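Local atomic coordinates of multicopper oxidase (Uncultured bacterium, PDB entry 4E9X), a protein that probably couples the one-electron oxidation of reducing substrates to the reduction of dioxygen to water, using type 1 and trinuclear copper centres in a homotrimer. Residues Phe26-Gln31 / His57-His62; Asn110-Val113 / Gly117-Gly120; Glu133-Lys138 / Ile240-Asn245; Val272-Gly277 / Asp282-Lys287. One frame throughout, in Å; residues are numbered along the deposited sequence.

Contact 1: Phe26-Gln31 / His57-His62; sequences FGFNGQ and HTIHWH. With CU (copper (II) ion), chain K; CU (copper (II) ion), chain D; CU (copper (II) ion), chain E.
His57 meets Phe26 edge to face: the CE1 corner of the imidazole stands over one face of the phenyl ring, 3.6 Å from Phe26 CD2, with the two planes at 63°. ND1, next to that corner, binds the type 1 copper at 2.0 Å, while NE2 is hydrogen-bonded to Thr53, so that both nitrogens and an edge of the ring are fixed. At Thr58 the side chain points away and OG1 is hydrogen-bonded to Gly74 O; the buried carbonyl O, which has no partner in the model, merely borders the rim of Phe28, its nearest ring atom being CZ at 4.4 Å. Ile59 supplies the second apolar touch. With CG1 beside its own backbone N (chi1 -53°) and the chain extended beyond, it lays CD1 3.6 Å from Phe28 CE1. His60 and His62 then leave the first segment for the trinuclear site, where His60 NE2 and His62 ND1 each hold a copper at 1.9 Å, the first with His204 of the second subunit, the other with His104 and that subunit's His254. One short run thus serves two kinds of copper centre, a hallmark of multicopper oxidases. The contact joins the end of strand 21-28 to the approach to strand 60-62, with strands 3-18 and 44-51 packed against its side chains.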
loop_
_atom_site.group_PDB
_atom_site.type_symbol
_atom_site.label_atom_id
_atom_site.label_comp_id
_atom_site.label_asym_id
_atom_site.label_seq_id
_atom_site.Cartn_x
_atom_site.Cartn_y
_atom_site.Cartn_z
ATOM N N PHE A 26 -0.976 27.255 -1.120
ATOM C CA PHE A 26 -1.980 27.882 -1.954
ATOM C C PHE A 26 -3.350 27.414 -1.454
ATOM O O PHE A 26 -3.882 26.421 -1.906
ATOM C CB PHE A 26 -1.777 27.505 -3.421
ATOM C CG PHE A 26 -0.486 28.014 -4.044
ATOM C CD1 PHE A 26 -0.178 29.365 -4.094
ATOM C CD2 PHE A 26 0.404 27.092 -4.590
ATOM C CE1 PHE A 26 0.990 29.822 -4.708
ATOM C CE2 PHE A 26 1.574 27.541 -5.200
ATOM C CZ PHE A 26 1.835 28.906 -5.263
ATOM N N GLY A 27 -3.889 28.133 -0.480
ATOM C CA GLY A 27 -5.091 27.628 0.199
ATOM C C GLY A 27 -6.336 28.088 -0.504
ATOM O O GLY A 27 -6.546 29.281 -0.778
ATOM N N PHE A 28 -7.223 27.160 -0.809
ATOM C CA PHE A 28 -8.571 27.495 -1.235
ATOM C C PHE A 28 -9.232 28.272 -0.091
ATOM O O PHE A 28 -9.219 27.841 1.059
ATOM C CB PHE A 28 -9.340 26.217 -1.575
ATOM C CG PHE A 28 -8.829 25.521 -2.849
ATOM C CD1 PHE A 28 -8.909 26.177 -4.072
ATOM C CD2 PHE A 28 -8.279 24.263 -2.784
ATOM C CE1 PHE A 28 -8.435 25.597 -5.257
ATOM C CE2 PHE A 28 -7.859 23.663 -3.947
ATOM C CZ PHE A 28 -7.943 24.304 -5.204
ATOM N N ASN A 29 -9.761 29.451 -0.416
ATOM C CA ASN A 29 -10.306 30.401 0.545
ATOM C C ASN A 29 -9.294 30.628 1.655
ATOM O O ASN A 29 -9.684 30.916 2.812
ATOM C CB ASN A 29 -11.655 29.944 1.093
ATOM C CG ASN A 29 -12.775 30.075 0.084
ATOM O OD1 ASN A 29 -12.546 30.431 -1.073
ATOM N ND2 ASN A 29 -14.001 29.803 0.515
ATOM N N GLY A 30 -8.005 30.556 1.376
ATOM C CA GLY A 30 -7.005 30.879 2.365
ATOM C C GLY A 30 -6.911 29.890 3.512
ATOM O O GLY A 30 -6.446 30.228 4.587
ATOM N N GLN A 31 -7.308 28.614 3.277
ATOM C CA GLN A 31 -7.234 27.649 4.380
ATOM C C GLN A 31 -6.797 26.286 3.805
ATOM O O GLN A 31 -7.010 26.019 2.611
ATOM C CB GLN A 31 -8.583 27.505 5.085
ATOM C CG GLN A 31 -9.772 27.181 4.141
ATOM C CD GLN A 31 -11.007 26.866 4.977
ATOM O OE1 GLN A 31 -11.683 27.789 5.460
ATOM N NE2 GLN A 31 -11.301 25.589 5.142
ATOM N N HIS A 57 -3.479 27.680 -11.723
ATOM C CA HIS A 57 -4.084 26.525 -11.037
ATOM C C HIS A 57 -5.294 26.042 -11.835
ATOM O O HIS A 57 -5.743 26.737 -12.752
ATOM C CB HIS A 57 -4.577 26.936 -9.626
ATOM C CG HIS A 57 -3.482 27.476 -8.755
ATOM N ND1 HIS A 57 -2.481 26.704 -8.222
ATOM C CD2 HIS A 57 -3.248 28.768 -8.375
ATOM C CE1 HIS A 57 -1.677 27.536 -7.522
ATOM N NE2 HIS A 57 -2.133 28.802 -7.616
ATOM N N THR A 58 -5.865 24.918 -11.403
ATOM C CA THR A 58 -7.206 24.498 -11.801
ATOM C C THR A 58 -7.906 23.882 -10.577
ATOM O O THR A 58 -7.246 23.780 -9.543
ATOM C CB THR A 58 -7.234 23.434 -12.912
ATOM O OG1 THR A 58 -6.511 22.280 -12.437
ATOM C CG2 THR A 58 -6.579 23.928 -14.210
ATOM N N ILE A 59 -9.150 23.478 -10.714
ATOM C CA ILE A 59 -9.703 22.556 -9.711
ATOM C C ILE A 59 -10.256 21.350 -10.458
ATOM O O ILE A 59 -11.130 21.504 -11.311
ATOM C CB ILE A 59 -10.790 23.187 -8.850
ATOM C CG1 ILE A 59 -10.355 24.512 -8.193
ATOM C CG2 ILE A 59 -11.217 22.167 -7.761
ATOM C CD1 ILE A 59 -11.440 25.036 -7.214
ATOM N N HIS A 60 -9.752 20.174 -10.090
ATOM C CA HIS A 60 -10.324 18.899 -10.466
ATOM C C HIS A 60 -11.193 18.350 -9.335
ATOM O O HIS A 60 -10.871 18.426 -8.137
ATOM C CB HIS A 60 -9.199 17.905 -10.789
ATOM C CG HIS A 60 -9.703 16.492 -10.884
ATOM N ND1 HIS A 60 -10.631 16.066 -11.814
ATOM C CD2 HIS A 60 -9.367 15.394 -10.148
ATOM C CE1 HIS A 60 -10.883 14.779 -11.605
ATOM N NE2 HIS A 60 -10.104 14.337 -10.615
ATOM N N TRP A 61 -12.326 17.780 -9.693
ATOM C CA TRP A 61 -13.362 17.287 -8.771
ATOM C C TRP A 61 -13.258 15.778 -8.774
ATOM O O TRP A 61 -13.772 15.095 -9.657
ATOM C CB TRP A 61 -14.764 17.807 -9.200
ATOM C CG TRP A 61 -14.644 19.301 -9.403
ATOM C CD1 TRP A 61 -14.386 19.917 -10.586
ATOM C CD2 TRP A 61 -14.763 20.364 -8.431
ATOM N NE1 TRP A 61 -14.330 21.292 -10.409
ATOM C CE2 TRP A 61 -14.557 21.613 -9.099
ATOM C CE3 TRP A 61 -15.023 20.358 -7.053
ATOM C CZ2 TRP A 61 -14.603 22.851 -8.431
ATOM C CZ3 TRP A 61 -15.056 21.603 -6.420
ATOM C CH2 TRP A 61 -14.861 22.832 -7.054
ATOM N N HIS A 62 -12.490 15.235 -7.832
ATOM C CA HIS A 62 -12.094 13.837 -7.834
ATOM C C HIS A 62 -13.266 13.004 -7.388
ATOM O O HIS A 62 -13.679 13.031 -6.247
ATOM C CB HIS A 62 -10.842 13.692 -6.960
ATOM C CG HIS A 62 -10.310 12.270 -6.938
ATOM N ND1 HIS A 62 -8.951 12.018 -7.105
ATOM C CD2 HIS A 62 -10.890 11.040 -6.729
ATOM C CE1 HIS A 62 -8.775 10.697 -6.987
ATOM N NE2 HIS A 62 -9.960 10.110 -6.789
HETATM CU CU CU K . -9.752 12.518 -10.455
HETATM CU CU CU D . -2.234 24.687 -8.263
HETATM CU CU CU E . -7.484 13.230 -7.331
#

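Contact 2: Asn110-Val113 / Gly117-Gly120; sequences NEHV and GMWG. With CU (copper (II) ion), chain D.
Met118 N donates to His112 O across the short link between helix 109-115 and the strand that follows, a long 3.3 Å bond that is fairly straight (159° at the hydrogen). The Met118 and His112 side chains run alongside each other in the same direction and converge on one copper. His112 ND1 binds it at 2.0 Å and Met118 SD at 2.8 Å, the longer distance being that of a weak axial thioether ligand. With CG beside its backbone N (chi1 -58°), Met118 sends its chain along the copper side of His112, and SD lies obliquely to the imidazole, 3.6 Å from ND1. Farther from the metal, Val113 CG1 rests 4.0 Å from Trp119 CD1. A water stitches this side together, donating to Val113 O at 2.7 Å and accepting from Gly117 N and Trp119 NE1, so it serves three polar groups that do not hydrogen-bond to one another. Gly117 has a positive phi of 69°, a conformation that glycine readily adopts. With Cys105 and His57 completing the ligands, this is the type 1 copper site of a cupredoxin domain, whose last two ligands come from a short helix and the loop leading into the next strand.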
loop_
_atom_site.group_PDB
_atom_site.type_symbol
_atom_site.label_atom_id
_atom_site.label_comp_id
_atom_site.label_asym_id
_atom_site.label_seq_id
_atom_site.Cartn_x
_atom_site.Cartn_y
_atom_site.Cartn_z
ATOM N N ASN A 110 2.457 17.389 -8.276
ATOM C CA ASN A 110 3.458 16.884 -7.331
ATOM C C ASN A 110 3.758 17.922 -6.272
ATOM O O ASN A 110 3.933 17.581 -5.104
ATOM C CB ASN A 110 4.728 16.430 -8.069
ATOM C CG ASN A 110 5.404 17.512 -8.875
ATOM O OD1 ASN A 110 4.791 18.014 -9.833
ATOM N ND2 ASN A 110 6.586 17.908 -8.483
ATOM N N GLU A 111 3.803 19.202 -6.657
ATOM C CA GLU A 111 4.049 20.247 -5.680
ATOM C C GLU A 111 2.756 20.774 -5.105
ATOM O O GLU A 111 2.599 20.905 -3.869
ATOM C CB GLU A 111 4.852 21.406 -6.321
ATOM C CG GLU A 111 5.108 22.510 -5.302
ATOM C CD GLU A 111 5.558 23.852 -5.821
ATOM O OE1 GLU A 111 5.874 23.970 -7.021
ATOM O OE2 GLU A 111 5.565 24.797 -4.968
ATOM N N HIS A 112 1.777 21.162 -5.958
ATOM C CA HIS A 112 0.616 21.885 -5.463
ATOM C C HIS A 112 -0.238 21.012 -4.542
ATOM O O HIS A 112 -0.729 21.507 -3.523
ATOM C CB HIS A 112 -0.192 22.453 -6.655
ATOM C CG HIS A 112 0.483 23.623 -7.323
ATOM N ND1 HIS A 112 -0.246 24.499 -8.126
ATOM C CD2 HIS A 112 1.788 24.002 -7.337
ATOM C CE1 HIS A 112 0.601 25.406 -8.600
ATOM N NE2 HIS A 112 1.813 25.128 -8.144
ATOM N N VAL A 113 -0.453 19.747 -4.942
ATOM C CA VAL A 113 -1.221 18.821 -4.127
ATOM C C VAL A 113 -0.298 18.190 -3.105
ATOM O O VAL A 113 -0.684 18.017 -1.944
ATOM C CB VAL A 113 -1.964 17.756 -4.964
ATOM C CG1 VAL A 113 -2.728 16.803 -4.073
ATOM C CG2 VAL A 113 -2.897 18.476 -5.956
ATOM N N GLY A 117 -1.073 22.203 -0.203
ATOM C CA GLY A 117 -2.346 22.189 0.470
ATOM C C GLY A 117 -3.543 22.439 -0.421
ATOM O O GLY A 117 -4.598 22.802 0.071
ATOM N N MET A 118 -3.398 22.212 -1.752
ATOM C CA MET A 118 -4.510 22.543 -2.672
ATOM C C MET A 118 -5.507 21.417 -2.784
ATOM O O MET A 118 -5.652 20.746 -3.818
ATOM C CB MET A 118 -3.913 22.855 -4.063
ATOM C CG MET A 118 -2.888 24.019 -3.967
ATOM S SD MET A 118 -2.770 24.890 -5.554
ATOM C CE MET A 118 -4.390 25.680 -5.655
ATOM N N TRP A 119 -6.304 21.245 -1.706
ATOM C CA TRP A 119 -7.282 20.159 -1.694
ATOM C C TRP A 119 -8.281 20.416 -0.579
ATOM O O TRP A 119 -8.010 21.138 0.411
ATOM C CB TRP A 119 -6.579 18.812 -1.431
ATOM C CG TRP A 119 -5.407 18.784 -0.498
ATOM C CD1 TRP A 119 -4.088 18.794 -0.845
ATOM C CD2 TRP A 119 -5.453 18.735 0.939
ATOM N NE1 TRP A 119 -3.310 18.756 0.278
ATOM C CE2 TRP A 119 -4.102 18.709 1.413
ATOM C CE3 TRP A 119 -6.517 18.678 1.877
ATOM C CZ2 TRP A 119 -3.759 18.655 2.783
ATOM C CZ3 TRP A 119 -6.181 18.626 3.237
ATOM C CH2 TRP A 119 -4.844 18.608 3.651
ATOM N N GLY A 120 -9.455 19.836 -0.737
ATOM C CA GLY A 120 -10.503 19.902 0.266
ATOM C C GLY A 120 -11.545 18.846 -0.032
ATOM O O GLY A 120 -11.468 18.152 -1.031
HETATM CU CU CU D . -2.234 24.687 -8.263
HETATM O O HOH W 1 -0.421 19.464 0.366
#

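Contact 3: Glu133-Lys138 / Ile240-Asn245; sequences EKRVTK and IIEADN
Arg135 and Glu242 meet as a two-pronged salt bridge at the outer rim of the contact, while Val136 and Ile240 close its inner side. In the bridge, the guanidinium presents NH1 and NH2 end-on: NH1 donates to Glu242 OE2 at 2.8 Å and NH2 to Glu242 OE1 at 3.0 Å. Both bonds are nearly straight, at 170° and 160°, and both carboxylate oxygens use their syn lone pairs. The two flat groups lie 10° from coplanar, and the pair of bonds restrains either from turning about its own axis. Bends in both chains make this possible, at chi3 in Arg135 and at chi2 in Glu242, whose carboxylate is thereby folded back toward the loop. Both side chains also touch Val188 of strand 187-195.

The apolar part is small but close. Val136 CG2 comes to 3.8 Å from Ile240 CD1, the two side chains crossing at a slant, and Ile240 is buried beneath the loop with Ile132 and Thr213 also touching it. Arg135, by contrast, is exposed, and Glu242 is partly so. The contact therefore fastens the loop before strand 138-147 onto strand 236-243, which lies in the six-stranded sheet of the second cupredoxin-like domain and is separated from 138-147 by strand 187-195. The chemistry implies a division of labour: the apolar pair probably helps keep water from the inner side, whereas the paired charges neutralise each other at a surface where solvent probably weakens, without abolishing, their attraction.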
loop_
_atom_site.group_PDB
_atom_site.type_symbol
_atom_site.label_atom_id
_atom_site.label_comp_id
_atom_site.label_asym_id
_atom_site.label_seq_id
_atom_site.Cartn_x
_atom_site.Cartn_y
_atom_site.Cartn_z
ATOM N N GLU A 133 -25.502 4.278 8.129
ATOM C CA GLU A 133 -25.271 5.710 7.992
ATOM C C GLU A 133 -26.367 6.461 8.708
ATOM O O GLU A 133 -26.144 7.570 9.205
ATOM C CB GLU A 133 -25.180 6.133 6.512
ATOM C CG GLU A 133 -23.781 5.717 5.987
ATOM C CD GLU A 133 -23.666 6.106 4.523
ATOM O OE1 GLU A 133 -24.508 5.702 3.683
ATOM O OE2 GLU A 133 -22.656 6.792 4.270
ATOM N N LYS A 134 -27.554 5.901 8.828
ATOM C CA LYS A 134 -28.633 6.615 9.529
ATOM C C LYS A 134 -28.483 6.605 11.043
ATOM O O LYS A 134 -29.175 7.372 11.742
ATOM C CB LYS A 134 -29.980 5.992 9.127
ATOM C CG LYS A 134 -30.323 6.108 7.647
ATOM C CD LYS A 134 -31.691 5.545 7.302
ATOM C CE LYS A 134 -31.868 5.318 5.816
ATOM N NZ LYS A 134 -32.515 4.024 5.429
ATOM N N ARG A 135 -27.625 5.770 11.628
ATOM C CA ARG A 135 -27.384 5.712 13.065
ATOM C C ARG A 135 -26.300 6.680 13.484
ATOM O O ARG A 135 -26.066 6.916 14.669
ATOM C CB ARG A 135 -26.888 4.302 13.431
ATOM C CG ARG A 135 -28.023 3.292 13.333
ATOM C CD ARG A 135 -27.564 1.853 13.652
ATOM N NE ARG A 135 -26.932 1.846 14.934
ATOM C CZ ARG A 135 -25.710 1.467 15.276
ATOM N NH1 ARG A 135 -24.889 0.988 14.373
ATOM N NH2 ARG A 135 -25.447 1.615 16.573
ATOM N N VAL A 136 -25.598 7.209 12.515
ATOM C CA VAL A 136 -24.422 8.026 12.781
ATOM C C VAL A 136 -24.778 9.283 13.587
ATOM O O VAL A 136 -25.751 9.985 13.268
ATOM C CB VAL A 136 -23.773 8.412 11.446
ATOM C CG1 VAL A 136 -22.673 9.446 11.647
ATOM C CG2 VAL A 136 -23.225 7.152 10.779
ATOM N N THR A 137 -23.975 9.564 14.606
ATOM C CA THR A 137 -24.165 10.737 15.455
ATOM C C THR A 137 -23.022 11.728 15.284
ATOM O O THR A 137 -23.136 12.878 15.712
ATOM C CB THR A 137 -24.296 10.374 16.937
ATOM O OG1 THR A 137 -23.071 9.757 17.308
ATOM C CG2 THR A 137 -25.459 9.386 17.149
ATOM N N LYS A 138 -21.954 11.328 14.608
ATOM C CA LYS A 138 -20.825 12.242 14.412
ATOM C C LYS A 138 -20.104 11.833 13.130
ATOM O O LYS A 138 -19.845 10.637 12.970
ATOM C CB LYS A 138 -19.864 12.132 15.584
ATOM C CG LYS A 138 -18.782 13.231 15.568
ATOM C CD LYS A 138 -17.735 12.932 16.631
ATOM C CE LYS A 138 -18.315 12.842 18.055
ATOM N NZ LYS A 138 -19.053 14.106 18.349
ATOM N N ILE A 240 -17.119 3.034 10.182
ATOM C CA ILE A 240 -17.948 3.299 11.366
ATOM C C ILE A 240 -17.217 2.760 12.584
ATOM O O ILE A 240 -16.760 1.605 12.593
ATOM C CB ILE A 240 -19.325 2.581 11.230
ATOM C CG1 ILE A 240 -20.133 3.105 10.026
ATOM C CG2 ILE A 240 -20.105 2.706 12.524
ATOM C CD1 ILE A 240 -20.577 4.550 10.232
ATOM N N ILE A 241 -17.154 3.593 13.622
ATOM C CA ILE A 241 -16.741 3.146 14.952
ATOM C C ILE A 241 -17.943 3.274 15.876
ATOM O O ILE A 241 -18.549 4.345 15.960
ATOM C CB ILE A 241 -15.551 3.951 15.503
ATOM C CG1 ILE A 241 -14.280 3.588 14.712
ATOM C CG2 ILE A 241 -15.397 3.695 17.007
ATOM C CD1 ILE A 241 -13.046 4.372 15.111
ATOM N N GLU A 242 -18.282 2.192 16.573
ATOM C CA GLU A 242 -19.237 2.233 17.684
ATOM C C GLU A 242 -18.502 2.712 18.911
ATOM O O GLU A 242 -17.598 1.993 19.376
ATOM C CB GLU A 242 -19.878 0.840 17.938
ATOM C CG GLU A 242 -20.508 0.193 16.702
ATOM C CD GLU A 242 -21.893 0.729 16.374
ATOM O OE1 GLU A 242 -22.559 1.347 17.239
ATOM O OE2 GLU A 242 -22.321 0.493 15.232
ATOM N N ALA A 243 -18.855 3.885 19.434
ATOM C CA ALA A 243 -18.140 4.383 20.632
ATOM C C ALA A 243 -18.714 3.822 21.898
ATOM O O ALA A 243 -19.449 4.461 22.628
ATOM C CB ALA A 243 -18.210 5.926 20.641
ATOM N N ASP A 244 -18.366 2.575 22.152
ATOM C CA ASP A 244 -19.016 1.895 23.274
ATOM C C ASP A 244 -17.960 1.450 24.278
ATOM O O ASP A 244 -18.199 0.572 25.120
ATOM C CB ASP A 244 -19.827 0.738 22.762
ATOM C CG ASP A 244 -19.018 -0.308 22.006
ATOM O OD1 ASP A 244 -17.767 -0.260 21.930
ATOM O OD2 ASP A 244 -19.726 -1.224 21.490
ATOM N N ASN A 245 -16.788 2.074 24.269
ATOM C CA ASN A 245 -15.680 1.627 25.119
ATOM C C ASN A 245 -14.953 2.808 25.709
ATOM O O ASN A 245 -13.906 3.246 25.223
ATOM C CB ASN A 245 -14.707 0.831 24.254
ATOM C CG ASN A 245 -13.553 0.302 25.105
ATOM O OD1 ASN A 245 -13.615 0.262 26.364
ATOM N ND2 ASN A 245 -12.484 -0.132 24.422
#

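Contact 4: Val272-Gly277 / Asp282-Lys287; sequences VIEYDG and DWYVWK
Val272 has the largest area buried here, followed by Glu274 and Tyr284, with Trp286 almost equal to them, and the first three define how the strand meets the loop. The phenol of Tyr284 reaches in with its CG trans to the backbone N (chi1 176°), bringing OH to the carboxylate of Glu274. There it donates to Glu274 OE2 at 2.6 Å, a short bond received on the anti lone pair, the side away from the other oxygen. OE2 lies in the plane of the phenol ring, while the carboxylate itself is rotated 63° from that plane. The same oxygen accepts a bond from a water at 2.7 Å that also donates to Trp286 O, so two donors converge on OE2, while OE1 forms a salt bridge with Arg182. These interactions would tend to favour a negatively charged carboxylate.

The elements joined are strand 270-275 of the second cupredoxin-like domain and the loop after it, which folds back in a type I beta turn from Tyr284 to Lys287. That turn places the backbone N of Trp286 over the centre of the Tyr284 ring.

Val272 meets the hydroxyl end of Tyr284, CG1 lying 3.4 Å from Tyr284 OH as the two side chains approach head-on. Its other methyl, CG2, lies 3.8 Å from Trp286 CZ3, where valine and indole run antiparallel to one another, side by side. Val78 of the third subunit also packs on Val272, and Gly77 of that subunit on Tyr284.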
loop_
_atom_site.group_PDB
_atom_site.type_symbol
_atom_site.label_atom_id
_atom_site.label_comp_id
_atom_site.label_asym_id
_atom_site.label_seq_id
_atom_site.Cartn_x
_atom_site.Cartn_y
_atom_site.Cartn_z
ATOM N N VAL A 272 -6.564 11.602 19.518
ATOM C CA VAL A 272 -7.001 10.722 20.620
ATOM C C VAL A 272 -8.516 10.723 20.589
ATOM O O VAL A 272 -9.146 11.818 20.517
ATOM C CB VAL A 272 -6.513 11.264 21.968
ATOM C CG1 VAL A 272 -6.966 10.396 23.128
ATOM C CG2 VAL A 272 -5.008 11.401 21.964
ATOM N N ILE A 273 -9.110 9.534 20.612
ATOM C CA ILE A 273 -10.555 9.394 20.855
ATOM C C ILE A 273 -10.711 9.593 22.344
ATOM O O ILE A 273 -10.337 8.697 23.134
ATOM C CB ILE A 273 -11.065 8.037 20.395
ATOM C CG1 ILE A 273 -10.736 7.846 18.874
ATOM C CG2 ILE A 273 -12.536 7.938 20.694
ATOM C CD1 ILE A 273 -10.853 6.396 18.452
ATOM N N GLU A 274 -11.241 10.753 22.734
ATOM C CA GLU A 274 -11.418 11.121 24.144
ATOM C C GLU A 274 -12.878 10.948 24.480
ATOM O O GLU A 274 -13.737 11.657 23.923
ATOM C CB GLU A 274 -11.082 12.592 24.335
ATOM C CG GLU A 274 -9.570 12.935 24.263
ATOM C CD GLU A 274 -9.353 14.404 24.516
ATOM O OE1 GLU A 274 -10.328 15.199 24.593
ATOM O OE2 GLU A 274 -8.178 14.794 24.593
ATOM N N TYR A 275 -13.187 10.038 25.402
ATOM C CA TYR A 275 -14.589 9.936 25.824
ATOM C C TYR A 275 -14.893 10.928 26.956
ATOM O O TYR A 275 -14.098 11.089 27.917
ATOM C CB TYR A 275 -14.947 8.548 26.322
ATOM C CG TYR A 275 -15.147 7.448 25.275
ATOM C CD1 TYR A 275 -14.072 6.949 24.508
ATOM C CD2 TYR A 275 -16.393 6.895 25.115
ATOM C CE1 TYR A 275 -14.314 5.935 23.580
ATOM C CE2 TYR A 275 -16.642 5.870 24.244
ATOM C CZ TYR A 275 -15.593 5.393 23.459
ATOM O OH TYR A 275 -15.842 4.351 22.615
ATOM N N ASP A 276 -16.033 11.562 26.813
ATOM C CA ASP A 276 -16.410 12.646 27.755
ATOM C C ASP A 276 -16.381 12.191 29.203
ATOM O O ASP A 276 -16.077 13.000 30.072
ATOM C CB ASP A 276 -17.825 13.066 27.413
ATOM C CG ASP A 276 -17.971 13.980 26.168
ATOM O OD1 ASP A 276 -16.938 14.541 25.723
ATOM O OD2 ASP A 276 -19.093 14.160 25.676
ATOM N N GLY A 277 -16.725 10.932 29.465
ATOM C CA GLY A 277 -16.950 10.547 30.889
ATOM C C GLY A 277 -15.651 10.227 31.595
ATOM O O GLY A 277 -15.695 9.917 32.816
ATOM N N ASP A 282 -3.557 14.345 35.533
ATOM C CA ASP A 282 -2.687 15.524 35.456
ATOM C C ASP A 282 -1.578 15.316 34.408
ATOM O O ASP A 282 -1.105 16.341 33.925
ATOM C CB ASP A 282 -1.954 15.850 36.780
ATOM C CG ASP A 282 -2.902 16.469 37.783
ATOM O OD1 ASP A 282 -4.033 16.877 37.460
ATOM O OD2 ASP A 282 -2.496 16.570 38.974
ATOM N N TRP A 283 -1.225 14.041 34.134
ATOM C CA TRP A 283 -0.106 13.767 33.210
ATOM C C TRP A 283 -0.581 13.601 31.768
ATOM O O TRP A 283 0.243 13.375 30.872
ATOM C CB TRP A 283 0.731 12.534 33.607
ATOM C CG TRP A 283 -0.108 11.412 34.106
ATOM C CD1 TRP A 283 -0.357 11.075 35.418
ATOM C CD2 TRP A 283 -0.827 10.462 33.312
ATOM N NE1 TRP A 283 -1.191 9.969 35.447
ATOM C CE2 TRP A 283 -1.476 9.585 34.160
ATOM C CE3 TRP A 283 -0.926 10.310 31.913
ATOM C CZ2 TRP A 283 -2.267 8.527 33.702
ATOM C CZ3 TRP A 283 -1.725 9.253 31.463
ATOM C CH2 TRP A 283 -2.379 8.377 32.340
ATOM N N TYR A 284 -1.901 13.723 31.566
ATOM C CA TYR A 284 -2.409 13.546 30.188
ATOM C C TYR A 284 -1.879 14.630 29.281
ATOM O O TYR A 284 -1.987 15.832 29.566
ATOM C CB TYR A 284 -3.956 13.545 30.194
ATOM C CG TYR A 284 -4.577 13.473 28.808
ATOM C CD1 TYR A 284 -4.095 12.534 27.875
ATOM C CD2 TYR A 284 -5.622 14.301 28.395
ATOM C CE1 TYR A 284 -4.654 12.464 26.630
ATOM C CE2 TYR A 284 -6.175 14.233 27.143
ATOM C CZ TYR A 284 -5.668 13.295 26.245
ATOM O OH TYR A 284 -6.213 13.203 24.987
ATOM N N VAL A 285 -1.333 14.223 28.144
ATOM C CA VAL A 285 -0.691 15.170 27.235
ATOM C C VAL A 285 -1.627 16.308 26.803
ATOM O O VAL A 285 -1.185 17.449 26.626
ATOM C CB VAL A 285 -0.091 14.445 26.011
ATOM C CG1 VAL A 285 -1.197 13.846 25.123
ATOM C CG2 VAL A 285 0.747 15.350 25.118
ATOM N N TRP A 286 -2.899 16.030 26.682
ATOM C CA TRP A 286 -3.843 17.040 26.171
ATOM C C TRP A 286 -4.762 17.546 27.252
ATOM O O TRP A 286 -5.869 18.059 26.971
ATOM C CB TRP A 286 -4.544 16.450 24.952
ATOM C CG TRP A 286 -3.895 16.779 23.632
ATOM C CD1 TRP A 286 -2.872 17.623 23.374
ATOM C CD2 TRP A 286 -4.293 16.219 22.363
ATOM N NE1 TRP A 286 -2.557 17.666 22.008
ATOM C CE2 TRP A 286 -3.430 16.795 21.379
ATOM C CE3 TRP A 286 -5.266 15.278 21.990
ATOM C CZ2 TRP A 286 -3.554 16.453 20.019
ATOM C CZ3 TRP A 286 -5.382 14.960 20.639
ATOM C CH2 TRP A 286 -4.544 15.536 19.675
ATOM N N LYS A 287 -4.344 17.475 28.511
ATOM C CA LYS A 287 -5.158 18.099 29.567
ATOM C C LYS A 287 -5.295 19.598 29.305
ATOM O O LYS A 287 -4.332 20.265 28.912
ATOM C CB LYS A 287 -4.508 17.819 30.926
ATOM C CG LYS A 287 -5.142 18.596 32.073
ATOM C CD LYS A 287 -4.284 18.496 33.319
ATOM C CE LYS A 287 -4.876 19.411 34.378
ATOM N NZ LYS A 287 -6.373 19.358 34.427
HETATM O O HOH W 2 -8.287 17.251 25.704
#

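Contacts 1 and 2 form one buried unit: their centres are 7 Å apart and they share the type 1 copper, to which contact 1 gives one ligand and contact 2 two, so their chemistry is that of metal coordination backed by aromatic and apolar packing. Contacts 3 and 4 lie on the opposite side of the chain's centre and have no copper ligand. Contact 3 is partly exposed and relies on a charge pair at its rim, whereas contact 4 is buried, uses a tyrosine-carboxylate bond and a bridging water, and packs against the third subunit. These two also meet, through a probable hydrogen bond of 3.0 Å between Asn245 N and Tyr275 OH, although their main strands belong to different sheets.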